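Local coordinates for bartonella effector protein (Bep) substrate of VirB T4SS (Bartonella clarridgeiae, PDB 4YK2), which probably acts as an effector delivered through the VirB type IV secretion system, this piece being its BID domain, a four-helix bundle topped with a hook, at residues Glu40-Ser45 with Asn51-Ala56; Gln46-Asn51 with Ser107-Ala112; Ser60-Asn65 with Lys70-Thr75. One frame throughout, in Å; residues are numbered along the deposited sequence.

Interaction 1: residues Glu40-Ser45 with Asn51-Ala56. With SO4 (sulfate ion), chain E.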
ATOM      1  N   GLU A  40      -5.458   4.087   4.216  1.00 28.13           N
ATOM      2  CA  GLU A  40      -6.037   3.514   3.008  1.00 29.37           C
ATOM      3  C   GLU A  40      -5.334   2.204   2.621  1.00 26.91           C
ATOM      4  O   GLU A  40      -5.981   1.272   2.135  1.00 25.33           O
ATOM      5  CB  GLU A  40      -5.980   4.521   1.855  1.00 33.23           C
ATOM      6  CG  GLU A  40      -6.568   4.034   0.527  1.00 30.91           C
ATOM      7  CD  GLU A  40      -8.089   3.871   0.545  1.00 37.76           C
ATOM      8  OE1 GLU A  40      -8.710   3.952   1.623  1.00 39.36           O
ATOM      9  OE2 GLU A  40      -8.675   3.657  -0.536  1.00 38.58           O
ATOM     10  N   ILE A  41      -4.021   2.125   2.843  1.00 21.41           N
ATOM     11  CA  ILE A  41      -3.295   0.871   2.592  1.00 23.87           C
ATOM     12  C   ILE A  41      -3.817  -0.259   3.495  1.00 25.28           C
ATOM     13  O   ILE A  41      -3.969  -1.405   3.050  1.00 20.99           O
ATOM     14  CB  ILE A  41      -1.776   1.073   2.750  1.00 20.64           C
ATOM     15  CG1 ILE A  41      -1.256   1.954   1.597  1.00 20.32           C
ATOM     16  CG2 ILE A  41      -1.046  -0.284   2.747  1.00 19.39           C
ATOM     17  CD1 ILE A  41       0.193   2.409   1.762  1.00 21.83           C
ATOM     18  N   ARG A  42      -4.092   0.057   4.759  0.57 23.05           N
ATOM     19  CA  ARG A  42      -4.675  -0.937   5.657  0.57 24.93           C
ATOM     20  C   ARG A  42      -6.051  -1.397   5.159  0.57 27.40           C
ATOM     21  O   ARG A  42      -6.339  -2.598   5.143  0.57 22.92           O
ATOM     22  CB  ARG A  42      -4.787  -0.394   7.088  0.57 25.27           C
ATOM     23  CG  ARG A  42      -3.486  -0.469   7.890  0.57 27.14           C
ATOM     24  CD  ARG A  42      -3.716  -0.208   9.376  0.57 29.24           C
ATOM     25  NE  ARG A  42      -4.394   1.063   9.607  0.57 29.58           N
ATOM     26  CZ  ARG A  42      -3.773   2.204   9.883  0.57 30.35           C
ATOM     27  NH1 ARG A  42      -2.450   2.242   9.975  0.57 22.98           N
ATOM     28  NH2 ARG A  42      -4.481   3.304  10.073  0.57 20.39           N
ATOM     29  N   ARG A  43      -6.888  -0.441   4.756  1.00 26.22           N
ATOM     30  CA  ARG A  43      -8.241  -0.739   4.282  1.00 26.38           C
ATOM     31  C   ARG A  43      -8.204  -1.615   3.038  1.00 24.48           C
ATOM     32  O   ARG A  43      -8.916  -2.624   2.945  1.00 25.07           O
ATOM     33  CB  ARG A  43      -9.017   0.555   3.980  1.00 25.96           C
ATOM     34  CG  ARG A  43     -10.525   0.337   3.771  1.00 29.79           C
ATOM     35  CD  ARG A  43     -11.257   1.613   3.294  1.00 27.65           C
ATOM     36  NE  ARG A  43     -10.772   2.035   1.978  1.00 30.82           N
ATOM     37  CZ  ARG A  43     -11.225   1.557   0.819  1.00 34.96           C
ATOM     38  NH1 ARG A  43     -12.178   0.635   0.804  1.00 31.66           N
ATOM     39  NH2 ARG A  43     -10.726   1.999  -0.331  1.00 32.19           N
ATOM     40  N   LEU A  44      -7.354  -1.243   2.091  1.00 21.21           N
ATOM     41  CA  LEU A  44      -7.216  -2.018   0.857  1.00 21.12           C
ATOM     42  C   LEU A  44      -6.532  -3.380   1.066  1.00 24.03           C
ATOM     43  O   LEU A  44      -6.865  -4.356   0.383  1.00 21.52           O
ATOM     44  CB  LEU A  44      -6.454  -1.196  -0.180  1.00 19.46           C
ATOM     45  CG  LEU A  44      -7.209   0.056  -0.659  1.00 20.56           C
ATOM     46  CD1 LEU A  44      -6.282   0.944  -1.455  1.00 20.11           C
ATOM     47  CD2 LEU A  44      -8.422  -0.309  -1.514  1.00 24.49           C
ATOM     48  N   SER A  45      -5.585  -3.451   2.000  1.00 21.54           N
ATOM     49  CA  SER A  45      -4.888  -4.720   2.276  1.00 22.74           C
ATOM     50  C   SER A  45      -5.837  -5.748   2.899  1.00 24.06           C
ATOM     51  O   SER A  45      -5.735  -6.955   2.644  1.00 21.73           O
ATOM     52  CB  SER A  45      -3.677  -4.498   3.201  1.00 26.68           C
ATOM     53  OG  SER A  45      -2.637  -3.767   2.544  1.00 27.42           O
ATOM     54  N   ASN A  51      -5.855  -9.240   5.499  1.00 23.29           N
ATOM     55  CA  ASN A  51      -5.010  -8.827   6.633  1.00 24.58           C
ATOM     56  C   ASN A  51      -4.559  -7.396   6.384  1.00 23.73           C
ATOM     57  O   ASN A  51      -3.782  -7.130   5.471  1.00 23.40           O
ATOM     58  CB  ASN A  51      -3.801  -9.764   6.806  1.00 21.63           C
ATOM     59  CG  ASN A  51      -2.939  -9.416   8.027  1.00 23.83           C
ATOM     60  OD1 ASN A  51      -3.063  -8.344   8.626  1.00 25.45           O
ATOM     61  ND2 ASN A  51      -2.070 -10.338   8.404  1.00 22.69           N
ATOM     62  N   GLN A  52      -5.061  -6.466   7.185  1.00 19.70           N
ATOM     63  CA  GLN A  52      -4.801  -5.056   6.910  1.00 24.09           C
ATOM     64  C   GLN A  52      -3.318  -4.707   7.083  1.00 24.23           C
ATOM     65  O   GLN A  52      -2.862  -3.672   6.597  1.00 25.08           O
ATOM     66  CB  GLN A  52      -5.670  -4.170   7.807  1.00 22.46           C
ATOM     67  CG  GLN A  52      -5.419  -4.286   9.277  1.00 26.01           C
ATOM     68  CD  GLN A  52      -6.478  -3.541  10.078  1.00 31.29           C
ATOM     69  OE1 GLN A  52      -6.929  -2.458   9.686  1.00 34.55           O
ATOM     70  NE2 GLN A  52      -6.908  -4.136  11.178  1.00 31.59           N
ATOM     71  N   ASN A  53      -2.568  -5.576   7.761  1.00 20.23           N
ATOM     72  CA  ASN A  53      -1.131  -5.359   7.924  1.00 21.09           C
ATOM     73  C   ASN A  53      -0.276  -6.353   7.137  1.00 23.16           C
ATOM     74  O   ASN A  53       0.881  -6.580   7.482  1.00 20.75           O
ATOM     75  CB  ASN A  53      -0.762  -5.418   9.410  1.00 18.31           C
ATOM     76  CG  ASN A  53      -1.459  -4.338  10.212  1.00 22.86           C
ATOM     77  OD1 ASN A  53      -1.453  -3.163   9.829  1.00 28.78           O
ATOM     78  ND2 ASN A  53      -2.102  -4.733  11.298  1.00 26.34           N
ATOM     79  N   GLN A  54      -0.837  -6.936   6.079  1.00 19.97           N
ATOM     80  CA  GLN A  54      -0.127  -7.962   5.300  1.00 23.91           C
ATOM     81  C   GLN A  54       1.259  -7.494   4.825  1.00 24.00           C
ATOM     82  O   GLN A  54       2.251  -8.237   4.887  1.00 18.81           O
ATOM     83  CB  GLN A  54      -0.968  -8.387   4.081  1.00 19.48           C
ATOM     84  CG  GLN A  54      -0.407  -9.622   3.369  1.00 17.78           C
ATOM     85  CD  GLN A  54      -0.514 -10.849   4.246  1.00 23.23           C
ATOM     86  OE1 GLN A  54      -1.604 -11.231   4.648  1.00 25.20           O
ATOM     87  NE2 GLN A  54       0.617 -11.434   4.594  1.00 24.32           N
ATOM     88  N   LEU A  55       1.334  -6.247   4.374  1.00 20.56           N
ATOM     89  CA  LEU A  55       2.562  -5.742   3.775  1.00 18.40           C
ATOM     90  C   LEU A  55       3.377  -4.852   4.709  1.00 23.73           C
ATOM     91  O   LEU A  55       4.154  -4.015   4.236  1.00 22.74           O
ATOM     92  CB  LEU A  55       2.243  -4.965   2.501  1.00 17.88           C
ATOM     93  CG  LEU A  55       1.439  -5.720   1.448  1.00 17.66           C
ATOM     94  CD1 LEU A  55       1.081  -4.777   0.298  1.00 19.08           C
ATOM     95  CD2 LEU A  55       2.174  -7.003   0.922  1.00 18.40           C
ATOM     96  N   ALA A  56       3.211  -5.035   6.021  1.00 20.77           N
ATOM     97  CA  ALA A  56       3.964  -4.245   7.012  1.00 22.95           C
ATOM     98  C   ALA A  56       5.476  -4.234   6.728  1.00 20.81           C
ATOM     99  O   ALA A  56       6.118  -3.185   6.789  1.00 20.11           O
ATOM    100  CB  ALA A  56       3.696  -4.775   8.443  1.00 16.06           C
TER
HETATM  101  S   SO4 E 303      -2.790 -14.094   8.656  1.00 99.10           S
HETATM  102  O1  SO4 E 303      -4.156 -13.759   8.262  1.00 99.59           O
HETATM  103  O2  SO4 E 303      -1.850 -13.254   7.917  1.00 98.33           O
HETATM  104  O3  SO4 E 303      -2.525 -15.490   8.330  1.00104.97           O
HETATM  105  O4  SO4 E 303      -2.624 -13.896  10.095  1.00 96.92           O
HETATM  106  O   HOH W   1      -0.524  -4.014   4.326  1.00 18.67           O
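Arg42 and Gln52 touch where the chain, having left helix 21-49, folds back along the final turns of that helix, a worked example of a loop docked largely through weak contacts. The tight part is lined by backbone. CB of Gln52 lies 3.2 Å from O of Arg42, and two CA-H...O contacts run in opposite directions: CA of Arg42 to O of Gln52 at 3.4 Å, fairly straight with 157° at the hydrogen, and CA of Gln52 to O of Arg42, more bent at 121°. Next to this pair Ser45 turns toward the loop, its CB 3.6 Å from O of Gln52. Its hydroxyl, anti to its own carbonyl carbon (chi1 -69°), donates 2.8 Å to O of Ile41; the Ser45 N-H reaches that oxygen from the opposite face. Behind, Ile41 rests on Ala112, Ile113 and Tyr116 of helix 106-123.

The outer side is looser. In one of its two conformers, and so only tentatively, Arg42 runs side by side with Asn53 in the same direction, with CD of Arg42 3.7 Å from OD1 of Asn53. Asn51 closes an Asx turn, its OD1 accepting from N of Asn53, while its ND2 donates a hydrogen bond to O2 of a sulfate at 3.0 Å; the sulfate probably came from the crystallisation liquor.

One water joins the two sides, donating to OG of Ser45 and O of Gln52 and accepting from N of Leu55, the N-cap of helix 56-64. The polar link between helix and loop therefore runs through solvent, supplemented by C-H...O contacts.

Interaction 2: residues Gln46-Asn51 with Ser107-Ala112. With SO4 (sulfate ion), chain E.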
ATOM      1  N   GLN A  46      -6.747  -5.260   3.732  1.00 17.87           N
ATOM      2  CA  GLN A  46      -7.810  -6.096   4.273  1.00 22.34           C
ATOM      3  C   GLN A  46      -8.624  -6.720   3.134  1.00 27.26           C
ATOM      4  O   GLN A  46      -8.941  -7.919   3.170  1.00 23.06           O
ATOM      5  CB  GLN A  46      -8.709  -5.282   5.212  1.00 21.54           C
ATOM      6  CG  GLN A  46     -10.010  -5.988   5.634  1.00 32.66           C
ATOM      7  CD  GLN A  46      -9.770  -7.299   6.369  1.00 47.16           C
ATOM      8  OE1 GLN A  46      -8.762  -7.468   7.063  1.00 48.62           O
ATOM      9  NE2 GLN A  46     -10.706  -8.238   6.222  1.00 47.94           N
ATOM     10  N   ILE A  47      -8.942  -5.923   2.116  1.00 25.09           N
ATOM     11  CA  ILE A  47      -9.734  -6.417   0.986  1.00 24.30           C
ATOM     12  C   ILE A  47      -8.941  -7.381   0.105  1.00 25.85           C
ATOM     13  O   ILE A  47      -9.446  -8.430  -0.309  1.00 25.68           O
ATOM     14  CB  ILE A  47     -10.276  -5.248   0.131  1.00 27.51           C
ATOM     15  CG1 ILE A  47     -11.192  -4.343   0.967  1.00 29.20           C
ATOM     16  CG2 ILE A  47     -11.024  -5.797  -1.074  1.00 24.70           C
ATOM     17  CD1 ILE A  47     -11.558  -3.009   0.286  1.00 27.46           C
ATOM     18  N   VAL A  48      -7.698  -7.020  -0.198  1.00 22.31           N
ATOM     19  CA  VAL A  48      -6.874  -7.818  -1.100  1.00 23.48           C
ATOM     20  C   VAL A  48      -6.404  -9.125  -0.434  1.00 20.62           C
ATOM     21  O   VAL A  48      -6.462 -10.190  -1.044  1.00 23.32           O
ATOM     22  CB  VAL A  48      -5.663  -6.994  -1.604  1.00 22.65           C
ATOM     23  CG1 VAL A  48      -4.696  -7.879  -2.382  1.00 21.71           C
ATOM     24  CG2 VAL A  48      -6.131  -5.822  -2.457  1.00 20.75           C
ATOM     25  N   PHE A  49      -5.953  -9.040   0.818  1.00 21.17           N
ATOM     26  CA  PHE A  49      -5.293 -10.168   1.477  1.00 21.88           C
ATOM     27  C   PHE A  49      -6.032 -10.699   2.697  1.00 25.74           C
ATOM     28  O   PHE A  49      -5.694 -11.766   3.205  1.00 25.08           O
ATOM     29  CB  PHE A  49      -3.871  -9.782   1.913  1.00 18.68           C
ATOM     30  CG  PHE A  49      -2.938  -9.492   0.769  1.00 21.87           C
ATOM     31  CD1 PHE A  49      -2.564 -10.500  -0.112  1.00 23.81           C
ATOM     32  CD2 PHE A  49      -2.410  -8.218   0.592  1.00 23.39           C
ATOM     33  CE1 PHE A  49      -1.690 -10.251  -1.160  1.00 25.17           C
ATOM     34  CE2 PHE A  49      -1.533  -7.950  -0.461  1.00 24.66           C
ATOM     35  CZ  PHE A  49      -1.170  -8.968  -1.341  1.00 25.86           C
ATOM     36  N   GLY A  50      -7.023  -9.964   3.192  1.00 25.42           N
ATOM     37  CA  GLY A  50      -7.697 -10.394   4.407  1.00 23.90           C
ATOM     38  C   GLY A  50      -6.887 -10.067   5.649  1.00 27.42           C
ATOM     39  O   GLY A  50      -7.192 -10.554   6.728  1.00 24.03           O
ATOM     40  N   ASN A  51      -5.855  -9.240   5.499  1.00 23.29           N
ATOM     41  CA  ASN A  51      -5.010  -8.827   6.633  1.00 24.58           C
ATOM     42  C   ASN A  51      -4.559  -7.396   6.384  1.00 23.73           C
ATOM     43  O   ASN A  51      -3.782  -7.130   5.471  1.00 23.40           O
ATOM     44  CB  ASN A  51      -3.801  -9.764   6.806  1.00 21.63           C
ATOM     45  CG  ASN A  51      -2.939  -9.416   8.027  1.00 23.83           C
ATOM     46  OD1 ASN A  51      -3.063  -8.344   8.626  1.00 25.45           O
ATOM     47  ND2 ASN A  51      -2.070 -10.338   8.404  1.00 22.69           N
ATOM     48  N   SER A 107      -5.124  -2.665  -8.017  1.00 24.72           N
ATOM     49  CA  SER A 107      -4.731  -1.408  -8.654  1.00 30.35           C
ATOM     50  C   SER A 107      -4.710  -0.228  -7.655  1.00 29.23           C
ATOM     51  O   SER A 107      -3.732   0.519  -7.585  1.00 24.28           O
ATOM     52  CB  SER A 107      -5.670  -1.100  -9.827  1.00 31.57           C
ATOM     53  OG  SER A 107      -5.257   0.061 -10.517  1.00 38.54           O
ATOM     54  N   LYS A 108      -5.768  -0.084  -6.859  1.00 28.85           N
ATOM     55  CA  LYS A 108      -5.822   1.038  -5.925  0.57 31.80           C
ATOM     56  C   LYS A 108      -4.843   0.844  -4.764  1.00 26.80           C
ATOM     57  O   LYS A 108      -4.315   1.824  -4.238  1.00 25.17           O
ATOM     58  CB  LYS A 108      -7.250   1.250  -5.411  0.57 32.88           C
ATOM     59  CG  LYS A 108      -8.174   1.989  -6.405  0.57 35.22           C
ATOM     60  CD  LYS A 108      -7.860   3.488  -6.498  0.57 36.30           C
ATOM     61  CE  LYS A 108      -8.863   4.231  -7.385  0.57 33.36           C
ATOM     62  NZ  LYS A 108      -8.748   5.710  -7.250  0.57 31.62           N
ATOM     63  N   LEU A 109      -4.573  -0.402  -4.380  1.00 21.66           N
ATOM     64  CA  LEU A 109      -3.571  -0.661  -3.345  1.00 22.36           C
ATOM     65  C   LEU A 109      -2.181  -0.212  -3.834  1.00 22.41           C
ATOM     66  O   LEU A 109      -1.438   0.449  -3.109  1.00 26.26           O
ATOM     67  CB  LEU A 109      -3.558  -2.150  -2.953  1.00 18.07           C
ATOM     68  CG  LEU A 109      -2.511  -2.625  -1.934  1.00 21.24           C
ATOM     69  CD1 LEU A 109      -2.528  -1.781  -0.664  1.00 18.95           C
ATOM     70  CD2 LEU A 109      -2.727  -4.108  -1.588  1.00 17.10           C
ATOM     71  N   VAL A 110      -1.841  -0.554  -5.072  1.00 22.07           N
ATOM     72  CA  VAL A 110      -0.586  -0.089  -5.665  1.00 21.71           C
ATOM     73  C   VAL A 110      -0.503   1.456  -5.678  1.00 25.15           C
ATOM     74  O   VAL A 110       0.530   2.039  -5.337  1.00 22.36           O
ATOM     75  CB  VAL A 110      -0.419  -0.682  -7.086  1.00 24.62           C
ATOM     76  CG1 VAL A 110       0.755  -0.056  -7.824  1.00 24.83           C
ATOM     77  CG2 VAL A 110      -0.286  -2.233  -7.008  1.00 22.51           C
ATOM     78  N   GLU A 111      -1.591   2.121  -6.054  1.00 23.29           N
ATOM     79  CA  GLU A 111      -1.580   3.585  -6.096  1.00 26.80           C
ATOM     80  C   GLU A 111      -1.362   4.181  -4.718  1.00 24.90           C
ATOM     81  O   GLU A 111      -0.650   5.170  -4.571  1.00 26.23           O
ATOM     82  CB  GLU A 111      -2.880   4.132  -6.682  1.00 29.56           C
ATOM     83  CG  GLU A 111      -3.026   3.891  -8.164  1.00 44.57           C
ATOM     84  CD  GLU A 111      -4.185   4.666  -8.765  1.00 52.26           C
ATOM     85  OE1 GLU A 111      -4.495   5.775  -8.266  1.00 53.13           O
ATOM     86  OE2 GLU A 111      -4.785   4.161  -9.732  1.00 51.04           O
ATOM     87  N   ALA A 112      -1.966   3.578  -3.704  1.00 24.54           N
ATOM     88  CA  ALA A 112      -1.839   4.109  -2.354  1.00 25.38           C
ATOM     89  C   ALA A 112      -0.408   3.945  -1.849  1.00 28.90           C
ATOM     90  O   ALA A 112       0.109   4.803  -1.139  1.00 28.02           O
ATOM     91  CB  ALA A 112      -2.817   3.436  -1.422  1.00 25.62           C
TER
HETATM   92  S   SO4 E 303      -2.790 -14.094   8.656  1.00 99.10           S
HETATM   93  O1  SO4 E 303      -4.156 -13.759   8.262  1.00 99.59           O
HETATM   94  O2  SO4 E 303      -1.850 -13.254   7.917  1.00 98.33           O
HETATM   95  O3  SO4 E 303      -2.525 -15.490   8.330  1.00104.97           O
HETATM   96  O4  SO4 E 303      -2.624 -13.896  10.095  1.00 96.92           O
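Val48 and Phe49 both lean on Leu109, a contact inside the four-helix bundle of the BID domain, where the end of helix 21-49 packs against the start of helix 106-123. Such joints show how a single branched side chain can serve two neighbours on a facing helix. The two backbones stay well separated, with CA of Val48 8.2 Å from CA of Leu109, and the side chains bridge that distance.

Taken in order, Ile47 turns to another part of the fold and lies on Asn105, in the link just before helix 106-123. Val48 points toward Leu109 and is the closer of its two partners: its CG2 meets CD2 of Leu109 at 3.9 Å, the two side chains crossing at a slant. On its other contacts Val48 reaches Leu86, and its backbone is hydrogen-bonded to Ala87, so a distant loop is fastened at this point too. Phe49 starts out along a different line, but its ring swings back (chi1 -66°) until CE2 stands 4.2 Å from the same CD2 of Leu109, the two side chains crossing at about a right angle. One face of the ring is covered from within the segment by CG1 of Val48, 3.6 Å above the centre, so the two branches of Val48 divide the work: CG2 to the facing helix, CG1 to the aromatic. Leu76 of helix 69-78 touches both Phe49 and Leu109, extending the apolar cluster to a third helix. Gly50 then leaves the helix with a positive phi of 79°, and its N still makes a weak bond of 2.8 Å to O of Gln46.

Interaction 3: residues Ser60-Asn65 with Lys70-Thr75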
ATOM      1  N   SER A  60       7.616  -0.713   5.720  1.00 21.65           N
ATOM      2  CA  SER A  60       8.737  -0.202   6.505  1.00 23.79           C
ATOM      3  C   SER A  60      10.017  -0.157   5.663  1.00 23.50           C
ATOM      4  O   SER A  60      10.881   0.712   5.856  1.00 21.07           O
ATOM      5  CB  SER A  60       8.934  -1.054   7.757  1.00 25.64           C
ATOM      6  OG  SER A  60       7.942  -0.747   8.733  1.00 28.18           O
ATOM      7  N   GLN A  61      10.126  -1.089   4.723  1.00 19.56           N
ATOM      8  CA  GLN A  61      11.252  -1.135   3.792  1.00 20.47           C
ATOM      9  C   GLN A  61      11.221   0.098   2.885  1.00 22.25           C
ATOM     10  O   GLN A  61      12.243   0.749   2.638  1.00 22.09           O
ATOM     11  CB  GLN A  61      11.184  -2.421   2.951  1.00 22.47           C
ATOM     12  CG  GLN A  61      12.252  -2.536   1.849  1.00 22.39           C
ATOM     13  CD  GLN A  61      12.139  -3.860   1.093  1.00 25.26           C
ATOM     14  OE1 GLN A  61      11.373  -4.734   1.481  1.00 25.36           O
ATOM     15  NE2 GLN A  61      12.888  -4.001   0.008  1.00 23.84           N
ATOM     16  N   ILE A  62      10.031   0.398   2.378  1.00 22.91           N
ATOM     17  CA  ILE A  62       9.820   1.567   1.537  1.00 21.60           C
ATOM     18  C   ILE A  62      10.053   2.820   2.365  1.00 28.41           C
ATOM     19  O   ILE A  62      10.696   3.768   1.907  1.00 28.12           O
ATOM     20  CB  ILE A  62       8.411   1.560   0.904  1.00 21.59           C
ATOM     21  CG1 ILE A  62       8.352   0.524  -0.222  1.00 24.59           C
ATOM     22  CG2 ILE A  62       8.048   2.934   0.355  1.00 23.54           C
ATOM     23  CD1 ILE A  62       6.948   0.222  -0.704  1.00 23.42           C
ATOM     24  N   HIS A  63       9.548   2.825   3.590  1.00 26.16           N
ATOM     25  CA  HIS A  63       9.740   3.986   4.455  1.00 26.70           C
ATOM     26  C   HIS A  63      11.226   4.307   4.619  1.00 32.88           C
ATOM     27  O   HIS A  63      11.638   5.467   4.572  1.00 26.55           O
ATOM     28  CB  HIS A  63       9.107   3.757   5.823  1.00 25.10           C
ATOM     29  CG  HIS A  63       9.158   4.964   6.711  1.00 28.65           C
ATOM     30  ND1 HIS A  63      10.220   5.225   7.552  1.00 31.91           N
ATOM     31  CD2 HIS A  63       8.291   5.990   6.867  1.00 31.65           C
ATOM     32  CE1 HIS A  63       9.995   6.354   8.200  1.00 38.81           C
ATOM     33  NE2 HIS A  63       8.835   6.844   7.800  1.00 36.65           N
ATOM     34  N   GLU A  64      12.022   3.264   4.802  1.00 28.60           N
ATOM     35  CA  GLU A  64      13.463   3.396   4.982  1.00 32.84           C
ATOM     36  C   GLU A  64      14.164   3.782   3.682  1.00 34.11           C
ATOM     37  O   GLU A  64      15.089   4.592   3.671  1.00 28.68           O
ATOM     38  CB  GLU A  64      14.033   2.081   5.516  1.00 37.17           C
ATOM     39  CG  GLU A  64      15.473   1.810   5.122  1.00 54.50           C
ATOM     40  CD  GLU A  64      16.463   2.504   6.016  1.00 69.31           C
ATOM     41  OE1 GLU A  64      16.026   3.214   6.949  1.00 73.44           O
ATOM     42  OE2 GLU A  64      17.681   2.332   5.785  1.00 77.01           O
ATOM     43  N   ASN A  65      13.726   3.182   2.585  1.00 29.63           N
ATOM     44  CA  ASN A  65      14.295   3.490   1.290  1.00 26.36           C
ATOM     45  C   ASN A  65      13.215   3.455   0.223  1.00 26.63           C
ATOM     46  O   ASN A  65      12.931   2.399  -0.327  1.00 25.17           O
ATOM     47  CB  ASN A  65      15.418   2.510   0.942  1.00 29.24           C
ATOM     48  CG  ASN A  65      16.170   2.925  -0.310  1.00 41.19           C
ATOM     49  OD1 ASN A  65      15.846   3.943  -0.929  1.00 41.36           O
ATOM     50  ND2 ASN A  65      17.185   2.151  -0.685  1.00 42.12           N
ATOM     51  N   LYS A  70       9.314   0.765  -6.630  1.00 27.08           N
ATOM     52  CA  LYS A  70       9.087   0.249  -7.971  1.00 30.82           C
ATOM     53  C   LYS A  70       9.072  -1.292  -7.989  1.00 25.26           C
ATOM     54  O   LYS A  70       8.192  -1.910  -8.600  1.00 26.85           O
ATOM     55  CB  LYS A  70      10.146   0.787  -8.935  1.00 31.66           C
ATOM     56  CG  LYS A  70       9.899   0.389 -10.395  1.00 42.32           C
ATOM     57  CD  LYS A  70      11.037   0.824 -11.305  1.00 51.40           C
ATOM     58  CE  LYS A  70      10.683   0.594 -12.764  1.00 62.17           C
ATOM     59  NZ  LYS A  70      11.611   1.320 -13.680  1.00 71.65           N
ATOM     60  N   ILE A  71      10.033  -1.902  -7.303  1.00 25.92           N
ATOM     61  CA  ILE A  71      10.167  -3.363  -7.277  1.00 27.04           C
ATOM     62  C   ILE A  71       8.985  -4.017  -6.564  1.00 25.09           C
ATOM     63  O   ILE A  71       8.369  -4.960  -7.061  1.00 25.50           O
ATOM     64  CB  ILE A  71      11.498  -3.772  -6.607  1.00 36.15           C
ATOM     65  CG1 ILE A  71      12.663  -3.525  -7.567  1.00 42.41           C
ATOM     66  CG2 ILE A  71      11.466  -5.243  -6.191  1.00 35.65           C
ATOM     67  CD1 ILE A  71      14.030  -3.517  -6.889  1.00 44.37           C
ATOM     68  N   ILE A  72       8.671  -3.503  -5.386  1.00 23.24           N
ATOM     69  CA  ILE A  72       7.546  -3.995  -4.614  1.00 26.37           C
ATOM     70  C   ILE A  72       6.214  -3.831  -5.364  1.00 26.46           C
ATOM     71  O   ILE A  72       5.402  -4.760  -5.391  1.00 23.67           O
ATOM     72  CB  ILE A  72       7.536  -3.310  -3.246  1.00 25.35           C
ATOM     73  CG1 ILE A  72       8.710  -3.860  -2.412  1.00 22.25           C
ATOM     74  CG2 ILE A  72       6.204  -3.543  -2.533  1.00 20.53           C
ATOM     75  CD1 ILE A  72       9.080  -3.011  -1.185  1.00 20.67           C
ATOM     76  N   SER A  73       6.016  -2.681  -6.010  1.00 21.94           N
ATOM     77  CA  SER A  73       4.782  -2.394  -6.748  1.00 22.82           C
ATOM     78  C   SER A  73       4.575  -3.303  -7.942  1.00 22.55           C
ATOM     79  O   SER A  73       3.454  -3.730  -8.214  1.00 24.87           O
ATOM     80  CB  SER A  73       4.774  -0.935  -7.238  1.00 24.88           C
ATOM     81  OG  SER A  73       4.716  -0.072  -6.120  1.00 34.17           O
ATOM     82  N   ASN A  74       5.653  -3.569  -8.668  1.00 26.98           N
ATOM     83  CA  ASN A  74       5.628  -4.479  -9.811  0.58 29.16           C
ATOM     84  C   ASN A  74       5.234  -5.890  -9.395  1.00 28.77           C
ATOM     85  O   ASN A  74       4.450  -6.566 -10.069  1.00 24.70           O
ATOM     86  CB  ASN A  74       6.993  -4.515 -10.497  0.58 26.91           C
ATOM     87  CG  ASN A  74       7.026  -5.468 -11.663  0.58 29.13           C
ATOM     88  OD1 ASN A  74       6.474  -5.180 -12.726  0.58 38.70           O
ATOM     89  ND2 ASN A  74       7.673  -6.614 -11.479  0.58 28.41           N
ATOM     90  N   THR A  75       5.799  -6.349  -8.283  1.00 24.46           N
ATOM     91  CA  THR A  75       5.442  -7.667  -7.758  1.00 25.70           C
ATOM     92  C   THR A  75       3.974  -7.691  -7.347  1.00 23.56           C
ATOM     93  O   THR A  75       3.260  -8.654  -7.617  1.00 20.98           O
ATOM     94  CB  THR A  75       6.319  -8.069  -6.555  1.00 23.96           C
ATOM     95  OG1 THR A  75       7.673  -8.237  -6.998  1.00 25.96           O
ATOM     96  CG2 THR A  75       5.815  -9.380  -5.940  1.00 19.84           C
TER
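Ile72 carries the larger share of this contact, pushing its CD1 methyl between Ile62 and Gln61 where helices 56-64 and 69-78 lean together as a helical hairpin. It exemplifies how a short interhelical turn is backed by one hydrophobic side chain. With CG1 anti to its own carbonyl carbon (chi1 -71°), Ile72 sends CD1 out to stand 3.7 Å from CG1 of Ile62 and 3.9 Å from CD1 of Ile62, the two side chains crossing at an angle.

Ile62 is the buried partner; it also rests on Ile113 and Ala117, which brings helix 106-123 up against the hairpin. Gln61 closes the other flank. Its chain is fully extended, and CD1 of Ile72 lies 3.9 Å from both CD and OE1 of Gln61 and 4.1 Å from NE2, so the methyl sits over one face of the amide. Phe68, in the turn, touches Gln61 as well, and a hydrogen bond between Asn65 OD1 and Ser67 OG lies in that same turn.

Between the segments the pairing thus rests on van der Waals contact, isoleucine on isoleucine and methyl on amide face, while the hydrogen bonds nearby are made within each helix or the turn.

How the interactions relate
From the N terminus, helix 21-49 ends in a loop that interaction 1 closes at once, bringing 51-56 back onto 40-45 just before helix 56-64 begins. Interaction 3 follows in series, closing the short turn between helices 56-64 and 69-78. Interaction 2 spans far more chain, joining 46-51 to 107-112, so interaction 3 falls entirely within its span, whereas interactions 1 and 2 cross and share Asn51. The centres of interactions 1 and 2 lie about 6 Å apart, with Leu44 and Ile41 packing on segment 107-112 of helix 106-123; interaction 3 lies about 14 Å from each. Together they tie two local turns to the long-range closure of the bundle.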